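PDB 6WPX: BlEst2 from Bacillus licheniformis, which probably hydrolyses ester bonds as a lipase or esterase, here captured in its propeptide form with an autoinhibitory C-terminal domain. Local coordinates for residues Ser127-His131 / His132-His136. Sequence-based numbering, arbitrary orientation.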
loop_
_atom_site.group_PDB
_atom_site.type_symbol
_atom_site.label_atom_id
_atom_site.label_comp_id
_atom_site.label_asym_id
_atom_site.label_seq_id
_atom_site.Cartn_x
_atom_site.Cartn_y
_atom_site.Cartn_z
ATOM N N SER A 127 -2.276 -11.935 -13.172
ATOM C CA SER A 127 -2.870 -11.444 -14.405
ATOM C C SER A 127 -2.296 -12.228 -15.587
ATOM O O SER A 127 -3.068 -12.678 -16.429
ATOM C CB SER A 127 -2.597 -9.956 -14.572
ATOM O OG SER A 127 -3.005 -9.546 -15.863
ATOM N N ALA A 128 -0.951 -12.403 -15.644
ATOM C CA ALA A 128 -0.300 -13.160 -16.716
ATOM C C ALA A 128 -0.892 -14.555 -16.788
ATOM O O ALA A 128 -1.334 -14.967 -17.854
ATOM C CB ALA A 128 1.208 -13.262 -16.473
ATOM N N LEU A 129 -0.974 -15.251 -15.660
ATOM C CA LEU A 129 -1.465 -16.631 -15.649
ATOM C C LEU A 129 -2.948 -16.795 -15.909
ATOM O O LEU A 129 -3.332 -17.654 -16.694
ATOM C CB LEU A 129 -1.087 -17.296 -14.326
ATOM C CG LEU A 129 0.264 -18.009 -14.323
ATOM C CD1 LEU A 129 1.402 -17.055 -14.435
ATOM C CD2 LEU A 129 0.438 -18.768 -13.071
ATOM N N ILE A 130 -3.778 -16.004 -15.217
ATOM C CA ILE A 130 -5.223 -16.145 -15.298
ATOM C C ILE A 130 -5.839 -15.412 -16.500
ATOM O O ILE A 130 -6.568 -16.023 -17.267
ATOM C CB ILE A 130 -5.843 -15.730 -13.933
ATOM C CG1 ILE A 130 -5.450 -16.779 -12.841
ATOM C CG2 ILE A 130 -7.377 -15.522 -14.044
ATOM C CD1 ILE A 130 -5.580 -16.371 -11.397
ATOM N N HIS A 131 -5.562 -14.126 -16.659
ATOM C CA HIS A 131 -6.163 -13.316 -17.714
ATOM C C HIS A 131 -5.372 -13.332 -19.036
ATOM O O HIS A 131 -5.906 -12.922 -20.065
ATOM C CB HIS A 131 -6.413 -11.890 -17.200
ATOM C CG HIS A 131 -7.246 -11.863 -15.953
ATOM N ND1 HIS A 131 -8.563 -12.291 -15.952
ATOM C CD2 HIS A 131 -6.914 -11.485 -14.699
ATOM C CE1 HIS A 131 -9.001 -12.125 -14.718
ATOM N NE2 HIS A 131 -8.045 -11.644 -13.926
ATOM N N HIS A 132 -4.125 -13.839 -19.030
ATOM C CA HIS A 132 -3.330 -13.891 -20.268
ATOM C C HIS A 132 -2.818 -15.280 -20.545
ATOM O O HIS A 132 -1.844 -15.454 -21.276
ATOM C CB HIS A 132 -2.217 -12.829 -20.266
ATOM C CG HIS A 132 -2.769 -11.449 -20.208
ATOM N ND1 HIS A 132 -2.998 -10.821 -18.998
ATOM C CD2 HIS A 132 -3.214 -10.657 -21.205
ATOM C CE1 HIS A 132 -3.551 -9.658 -19.303
ATOM N NE2 HIS A 132 -3.678 -9.511 -20.617
ATOM N N ASN A 133 -3.466 -16.278 -19.924
ATOM C CA ASN A 133 -3.243 -17.724 -20.110
ATOM C C ASN A 133 -1.781 -18.204 -19.992
ATOM O O ASN A 133 -1.411 -19.197 -20.630
ATOM C CB ASN A 133 -3.844 -18.157 -21.463
ATOM C CG ASN A 133 -5.263 -17.695 -21.641
ATOM O OD1 ASN A 133 -6.149 -18.045 -20.862
ATOM N ND2 ASN A 133 -5.489 -16.839 -22.618
ATOM N N ALA A 134 -0.956 -17.514 -19.169
ATOM C CA ALA A 134 0.439 -17.932 -18.954
ATOM C C ALA A 134 0.564 -19.177 -18.062
ATOM O O ALA A 134 1.674 -19.696 -17.905
ATOM C CB ALA A 134 1.265 -16.792 -18.380
ATOM N N TYR A 135 -0.565 -19.686 -17.502
ATOM C CA TYR A 135 -0.539 -20.879 -16.630
ATOM C C TYR A 135 0.145 -22.082 -17.328
ATOM O O TYR A 135 0.726 -22.921 -16.652
ATOM C CB TYR A 135 -1.949 -21.250 -16.109
ATOM C CG TYR A 135 -2.887 -21.754 -17.183
ATOM C CD1 TYR A 135 -2.939 -23.102 -17.515
ATOM C CD2 TYR A 135 -3.720 -20.882 -17.871
ATOM C CE1 TYR A 135 -3.765 -23.560 -18.545
ATOM C CE2 TYR A 135 -4.572 -21.332 -18.873
ATOM C CZ TYR A 135 -4.583 -22.667 -19.215
ATOM O OH TYR A 135 -5.446 -23.076 -20.197
ATOM N N HIS A 136 0.094 -22.141 -18.682
ATOM C CA HIS A 136 0.732 -23.198 -19.489
ATOM C C HIS A 136 2.238 -23.309 -19.209
ATOM O O HIS A 136 2.813 -24.385 -19.364
ATOM C CB HIS A 136 0.544 -22.886 -20.997
ATOM C CG HIS A 136 -0.879 -22.954 -21.470
ATOM N ND1 HIS A 136 -1.566 -24.157 -21.533
ATOM C CD2 HIS A 136 -1.699 -21.964 -21.887
ATOM C CE1 HIS A 136 -2.776 -23.857 -21.963
ATOM N NE2 HIS A 136 -2.902 -22.547 -22.189
#
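Three N-H groups converge on the carbonyl oxygen of S127 in the last turn of helix 121-131. The H131 N to S127 O bond (2.9 Å) is weak, and so is the H132 N to S127 O bond (3.0 Å); the imidazole adds a straighter one, H132 ND1 to S127 O at 3.2 Å and 151°. With CG of H132 anti to its carbonyl carbon and beside its own N (chi1 -62°), the ring folds back onto the oxygen that the backbone N is already using. ND1 arrives well above the carbonyl plane, while H131 C lies over one face of the ring, 3.4 Å from H132 CG. A96 and A99 of helix 91-109 also pack against this ring, and S127 OG bonds M91 O. Replacing H132 by an alanine would probably leave S127 O with just its two weak backbone donors among these residues and open a gap beside A96 and A99.

One residue on, N133 takes a left-handed backbone conformation and the chain turns back across the helix end. That brings A134 N to A128 O at 2.9 Å; H132 N also reaches A128 O, weakly. A134 CB then packs 4.0 Å from A128 CB and equally close to L129 CD1. Y135 sets its ring edge toward L129 O, CD2 to O 3.5 Å, with the oxygen in the ring plane. N133 OD1 and I130 O both bond N196 ND2, tying the turn to a later loop.

The turn closes the C-terminal end of helix 121-131 and leads through a short loop to strand 138-144, part of a beta-alpha-beta crossover from the parallel neighbour strand 113-118, as in the alpha/beta-hydrolase fold.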